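Local structure of arabinan endo-1,5-alpha-l-arabinosidase A (Cellvibrio cellulosa, 1GYH) at residues L250-N263 with L274-K288. The protein cleaves the alpha-1,5-linked arabinofuranosyl backbone of arabinan, a plant cell-wall polysaccharide, releasing almost exclusively arabinotriose. Residues are numbered along the deposited sequence; the frame is centred on the assembly and turned at random. Where two conformers were deposited one is given.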
loop_
_atom_site.group_PDB
_atom_site.type_symbol
_atom_site.label_atom_id
_atom_site.label_comp_id
_atom_site.label_asym_id
_atom_site.label_seq_id
_atom_site.Cartn_x
_atom_site.Cartn_y
_atom_site.Cartn_z
ATOM N N LEU A 250 13.578 8.609 -2.895
ATOM C CA LEU A 250 12.814 8.864 -4.127
ATOM C C LEU A 250 12.152 10.242 -4.148
ATOM O O LEU A 250 12.299 11.017 -5.101
ATOM C CB LEU A 250 11.755 7.787 -4.326
ATOM C CG LEU A 250 10.844 7.973 -5.554
ATOM C CD1 LEU A 250 11.708 7.951 -6.843
ATOM C CD2 LEU A 250 9.792 6.932 -5.620
ATOM N N ILE A 251 11.395 10.554 -3.094
ATOM C CA ILE A 251 10.751 11.847 -2.968
ATOM C C ILE A 251 10.426 12.065 -1.489
ATOM O O ILE A 251 9.997 11.122 -0.793
ATOM C CB ILE A 251 9.467 11.943 -3.821
ATOM C CG1 ILE A 251 8.831 13.341 -3.757
ATOM C CG2 ILE A 251 8.457 10.754 -3.534
ATOM C CD1 ILE A 251 7.732 13.586 -4.870
ATOM N N LYS A 252 10.650 13.307 -1.078
ATOM C CA LYS A 252 10.317 13.842 0.233
ATOM C C LYS A 252 9.519 15.124 0.099
ATOM O O LYS A 252 9.362 15.702 -0.980
ATOM C CB LYS A 252 11.558 14.099 1.081
ATOM C CG LYS A 252 12.539 15.181 0.580
ATOM C CD LYS A 252 13.847 15.278 1.421
ATOM C CE LYS A 252 14.778 16.371 0.829
ATOM N NZ LYS A 252 15.831 16.879 1.769
ATOM N N GLY A 253 8.975 15.570 1.222
ATOM C CA GLY A 253 8.101 16.722 1.221
ATOM C C GLY A 253 8.809 18.028 1.134
ATOM O O GLY A 253 10.030 18.077 1.175
ATOM N N ASN A 254 8.016 19.089 1.018
ATOM C CA ASN A 254 8.501 20.450 0.958
ATOM C C ASN A 254 7.571 21.398 1.775
ATOM O O ASN A 254 6.731 20.933 2.553
ATOM C CB ASN A 254 8.635 20.887 -0.518
ATOM C CG ASN A 254 7.340 20.770 -1.285
ATOM O OD1 ASN A 254 6.257 21.201 -0.795
ATOM N ND2 ASN A 254 7.419 20.189 -2.517
ATOM N N LYS A 255 7.721 22.700 1.616
ATOM C CA LYS A 255 6.914 23.665 2.396
ATOM C C LYS A 255 5.391 23.543 2.193
ATOM O O LYS A 255 4.606 23.888 3.091
ATOM C CB LYS A 255 7.389 25.112 2.172
ATOM C CG LYS A 255 7.091 25.745 0.795
ATOM C CD LYS A 255 8.023 26.966 0.453
ATOM C CE LYS A 255 7.588 28.260 1.074
ATOM N NZ LYS A 255 8.399 29.456 0.597
ATOM N N ARG A 256 4.967 23.075 1.018
ATOM C CA ARG A 256 3.554 22.996 0.686
ATOM C C ARG A 256 2.951 21.635 1.032
ATOM O O ARG A 256 1.730 21.552 1.289
ATOM C CB ARG A 256 3.305 23.324 -0.802
ATOM C CG ARG A 256 3.343 24.796 -1.150
ATOM C CD ARG A 256 3.285 25.135 -2.674
ATOM N NE ARG A 256 4.262 24.376 -3.445
ATOM C CZ ARG A 256 5.578 24.598 -3.449
ATOM N NH1 ARG A 256 6.120 25.584 -2.744
ATOM N NH2 ARG A 256 6.362 23.825 -4.185
ATOM N N TRP A 257 3.786 20.594 1.052
ATOM C CA TRP A 257 3.375 19.194 1.194
ATOM C C TRP A 257 4.219 18.559 2.296
ATOM O O TRP A 257 5.365 18.146 2.072
ATOM C CB TRP A 257 3.522 18.427 -0.134
ATOM C CG TRP A 257 2.720 19.059 -1.172
ATOM C CD1 TRP A 257 3.155 19.962 -2.102
ATOM C CD2 TRP A 257 1.300 18.936 -1.362
ATOM N NE1 TRP A 257 2.099 20.391 -2.869
ATOM C CE2 TRP A 257 0.944 19.802 -2.427
ATOM C CE3 TRP A 257 0.280 18.186 -0.732
ATOM C CZ2 TRP A 257 -0.383 19.933 -2.894
ATOM C CZ3 TRP A 257 -1.033 18.329 -1.183
ATOM C CH2 TRP A 257 -1.348 19.197 -2.271
ATOM N N VAL A 258 3.682 18.534 3.524
ATOM C CA VAL A 258 4.488 18.182 4.704
ATOM C C VAL A 258 4.218 16.753 5.064
ATOM O O VAL A 258 3.224 16.413 5.706
ATOM C CB VAL A 258 4.255 19.171 5.859
ATOM C CG1 VAL A 258 5.110 18.836 7.068
ATOM C CG2 VAL A 258 4.581 20.559 5.407
ATOM N N GLY A 259 5.092 15.891 4.564
ATOM C CA GLY A 259 4.916 14.464 4.625
ATOM C C GLY A 259 4.176 13.922 3.436
ATOM O O GLY A 259 3.192 14.524 2.980
ATOM N N LEU A 260 4.635 12.772 2.943
ATOM C CA LEU A 260 3.990 12.118 1.811
ATOM C C LEU A 260 4.424 10.679 1.749
ATOM O O LEU A 260 5.432 10.331 2.305
ATOM C CB LEU A 260 4.278 12.901 0.494
ATOM C CG LEU A 260 5.732 13.207 0.064
ATOM C CD1 LEU A 260 6.489 12.025 -0.388
ATOM C CD2 LEU A 260 5.668 14.255 -1.089
ATOM N N GLY A 261 3.650 9.798 1.139
ATOM C CA GLY A 261 4.026 8.412 1.134
ATOM C C GLY A 261 2.882 7.425 0.971
ATOM O O GLY A 261 1.839 7.739 0.367
ATOM N N HIS A 262 3.114 6.236 1.520
ATOM C CA HIS A 262 2.279 5.027 1.380
ATOM C C HIS A 262 1.831 4.839 -0.059
ATOM O O HIS A 262 0.656 5.014 -0.378
ATOM C CB HIS A 262 1.058 4.977 2.332
ATOM C CG HIS A 262 0.533 3.575 2.499
ATOM N ND1 HIS A 262 0.482 2.935 3.722
ATOM C CD2 HIS A 262 0.179 2.650 1.581
ATOM C CE1 HIS A 262 0.060 1.696 3.552
ATOM N NE2 HIS A 262 -0.126 1.498 2.258
ATOM N N ASN A 263 2.797 4.534 -0.922
ATOM C CA ASN A 263 2.568 4.572 -2.360
ATOM C C ASN A 263 2.177 3.259 -2.982
ATOM O O ASN A 263 2.330 2.186 -2.405
ATOM C CB ASN A 263 3.839 5.083 -3.095
ATOM C CG ASN A 263 4.885 4.046 -3.201
ATOM O OD1 ASN A 263 5.535 3.744 -2.205
ATOM N ND2 ASN A 263 5.047 3.438 -4.406
ATOM N N LEU A 274 3.619 6.807 -10.368
ATOM C CA LEU A 274 3.711 6.713 -8.907
ATOM C C LEU A 274 2.406 7.340 -8.308
ATOM O O LEU A 274 2.021 8.439 -8.698
ATOM C CB LEU A 274 4.917 7.517 -8.439
ATOM C CG LEU A 274 5.214 7.420 -6.920
ATOM C CD1 LEU A 274 5.720 6.098 -6.536
ATOM C CD2 LEU A 274 6.209 8.476 -6.499
ATOM N N VAL A 275 1.757 6.634 -7.378
ATOM C CA VAL A 275 0.432 7.022 -6.800
ATOM C C VAL A 275 0.641 7.102 -5.267
ATOM O O VAL A 275 1.142 6.167 -4.667
ATOM C CB VAL A 275 -0.661 6.000 -7.161
ATOM C CG1 VAL A 275 -2.072 6.398 -6.641
ATOM C CG2 VAL A 275 -0.782 5.870 -8.675
ATOM N N LEU A 276 0.312 8.227 -4.663
ATOM C CA LEU A 276 0.585 8.439 -3.228
ATOM C C LEU A 276 -0.357 9.472 -2.590
ATOM O O LEU A 276 -1.135 10.140 -3.288
ATOM C CB LEU A 276 2.045 8.880 -3.026
ATOM C CG LEU A 276 2.578 10.161 -3.685
ATOM C CD1 LEU A 276 2.038 11.400 -2.987
ATOM C CD2 LEU A 276 4.073 10.212 -3.594
ATOM N N HIS A 277 -0.296 9.595 -1.255
ATOM C CA HIS A 277 -0.952 10.722 -0.597
ATOM C C HIS A 277 0.072 11.690 -0.049
ATOM O O HIS A 277 1.200 11.301 0.267
ATOM C CB HIS A 277 -1.961 10.286 0.484
ATOM C CG HIS A 277 -1.345 9.736 1.735
ATOM N ND1 HIS A 277 -1.413 8.397 2.066
ATOM C CD2 HIS A 277 -0.681 10.341 2.751
ATOM C CE1 HIS A 277 -0.821 8.200 3.231
ATOM N NE2 HIS A 277 -0.348 9.357 3.662
ATOM N N ALA A 278 -0.335 12.943 0.051
ATOM C CA ALA A 278 0.514 14.007 0.523
ATOM C C ALA A 278 -0.291 15.017 1.332
ATOM O O ALA A 278 -1.368 15.430 0.910
ATOM C CB ALA A 278 1.236 14.692 -0.680
ATOM N N TYR A 279 0.275 15.461 2.470
ATOM C CA TYR A 279 -0.468 16.340 3.392
ATOM C C TYR A 279 -0.314 17.831 3.048
ATOM O O TYR A 279 0.788 18.389 3.133
ATOM C CB TYR A 279 -0.010 16.055 4.860
ATOM C CG TYR A 279 -0.115 14.585 5.302
ATOM C CD1 TYR A 279 -1.358 13.993 5.648
ATOM C CD2 TYR A 279 1.007 13.777 5.395
ATOM C CE1 TYR A 279 -1.442 12.635 6.038
ATOM C CE2 TYR A 279 0.913 12.419 5.790
ATOM C CZ TYR A 279 -0.310 11.846 6.136
ATOM O OH TYR A 279 -0.402 10.473 6.542
ATOM N N GLU A 280 -1.410 18.494 2.717
ATOM C CA GLU A 280 -1.371 19.845 2.186
ATOM C C GLU A 280 -1.357 20.857 3.297
ATOM O O GLU A 280 -2.399 21.081 3.942
ATOM C CB GLU A 280 -2.603 20.125 1.298
ATOM C CG GLU A 280 -2.476 21.394 0.469
ATOM C CD GLU A 280 -3.596 21.591 -0.548
ATOM O OE1 GLU A 280 -4.565 20.808 -0.598
ATOM O OE2 GLU A 280 -3.501 22.580 -1.308
ATOM N N ALA A 281 -0.221 21.539 3.466
ATOM C CA ALA A 281 -0.066 22.483 4.550
ATOM C C ALA A 281 -1.067 23.624 4.510
ATOM O O ALA A 281 -1.500 24.085 5.555
ATOM C CB ALA A 281 1.350 23.027 4.601
ATOM N N ALA A 282 -1.451 24.096 3.322
ATOM C CA ALA A 282 -2.385 25.203 3.196
ATOM C C ALA A 282 -3.858 24.818 3.465
ATOM O O ALA A 282 -4.722 25.688 3.472
ATOM C CB ALA A 282 -2.266 25.849 1.795
ATOM N N ASP A 283 -4.129 23.530 3.663
ATOM C CA ASP A 283 -5.489 23.009 3.895
ATOM C C ASP A 283 -5.501 22.106 5.145
ATOM O O ASP A 283 -5.867 20.947 5.055
ATOM C CB ASP A 283 -5.967 22.212 2.663
ATOM C CG ASP A 283 -7.428 21.774 2.752
ATOM O OD1 ASP A 283 -8.225 22.453 3.442
ATOM O OD2 ASP A 283 -7.879 20.776 2.136
ATOM N N ASN A 284 -5.105 22.644 6.304
ATOM C CA ASN A 284 -5.041 21.847 7.543
ATOM C C ASN A 284 -4.334 20.491 7.489
ATOM O O ASN A 284 -4.730 19.540 8.182
ATOM C CB ASN A 284 -6.454 21.606 8.074
ATOM C CG ASN A 284 -7.209 22.881 8.291
ATOM O OD1 ASN A 284 -6.747 23.753 9.044
ATOM N ND2 ASN A 284 -8.364 23.040 7.599
ATOM N N TYR A 285 -3.310 20.367 6.653
ATOM C CA TYR A 285 -2.593 19.099 6.463
ATOM C C TYR A 285 -3.464 17.926 6.036
ATOM O O TYR A 285 -3.146 16.765 6.317
ATOM C CB TYR A 285 -1.707 18.740 7.696
ATOM C CG TYR A 285 -0.751 19.866 8.070
ATOM C CD1 TYR A 285 0.515 19.977 7.466
ATOM C CD2 TYR A 285 -1.107 20.825 8.992
ATOM C CE1 TYR A 285 1.367 20.999 7.769
ATOM C CE2 TYR A 285 -0.259 21.855 9.299
ATOM C CZ TYR A 285 0.978 21.946 8.676
ATOM O OH TYR A 285 1.815 22.988 8.991
ATOM N N LEU A 286 -4.539 18.223 5.320
ATOM C CA LEU A 286 -5.412 17.179 4.773
ATOM C C LEU A 286 -4.769 16.497 3.546
ATOM O O LEU A 286 -4.482 17.145 2.537
ATOM C CB LEU A 286 -6.776 17.770 4.393
ATOM C CG LEU A 286 -7.834 16.788 3.824
ATOM C CD1 LEU A 286 -8.120 15.632 4.794
ATOM C CD2 LEU A 286 -9.138 17.516 3.465
ATOM N N GLN A 287 -4.610 15.196 3.672
ATOM C CA GLN A 287 -4.028 14.286 2.692
ATOM C C GLN A 287 -4.814 14.372 1.361
ATOM O O GLN A 287 -6.048 14.280 1.349
ATOM C CB GLN A 287 -4.090 12.852 3.235
ATOM C CG GLN A 287 -5.469 12.449 3.785
ATOM C CD GLN A 287 -5.622 12.570 5.320
ATOM O OE1 GLN A 287 -5.012 13.444 5.968
ATOM N NE2 GLN A 287 -6.489 11.730 5.885
ATOM N N LYS A 288 -4.083 14.597 0.253
ATOM C CA LYS A 288 -4.660 14.615 -1.075
ATOM C C LYS A 288 -3.999 13.513 -1.930
ATOM O O LYS A 288 -2.817 13.175 -1.745
ATOM C CB LYS A 288 -4.418 15.973 -1.725
ATOM C CG LYS A 288 -4.949 17.183 -0.990
ATOM C CD LYS A 288 -6.418 17.116 -0.637
ATOM C CE LYS A 288 -6.963 18.457 -0.084
ATOM N NZ LYS A 288 -6.062 19.099 0.846
HETATM O O HOH W 1 0.226 23.595 0.840
#
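Trp-257 and Glu-280 illustrate how an aromatic ring and an acidic side chain can share one face of an antiparallel strand pair. Their side chains run alongside each other in the same direction, with Glu-280 CG over one face of the six-membered ring in a CH-pi contact, 4.1 Å from its centroid, and the carboxylate turned only 23° from the ring plane. The CG of Glu-280 stands opposite its backbone N (chi1 -167°) and the chain runs on extended, which carries the methylenes along the indole. Ala-278 presses its CB on CE3 of Trp-257 at 3.6 Å and also touches Leu-260. On the opposite side of the strand pair, Val-258 CB meets the edge of the Tyr-285 ring.

Five backbone hydrogen bonds join the segments. Ala-281 N donates to Arg-256 O, which a water links to Ala-282 N; Val-258 N donates to Tyr-279 O at 2.9 Å and Tyr-279 N to Gly-259 O; further on, Gly-261 and His-277 exchange a reciprocal pair. Between Trp-257 and Leu-260 the register slips by one residue, a beta bulge. Gly-261 O also sits over one face of the His-277 imidazole.

A second shell positions the Trp-257/Glu-280 pair. Lys-288 NZ bridges Glu-280 OE1 at 2.7 Å and Asp-283 OD2 at 2.8 Å. Asn-254 OD1 accepts from the backbone N of Arg-256, in an Asx turn, and of Trp-257, whose NE1 donates to Asp-310 OD1. Separately, His-277 stacks on His-8 and its ND1 bonds to the backbone N of Asp-9, the probable proton acceptor, whose side chain His-262 touches.

This hairpin, continued by strand 286-296, belongs to one blade of the family 43 five-bladed beta-propeller, bringing His-262, a probable calcium ligand, and Gln-287, probably substrate-binding, to the active site.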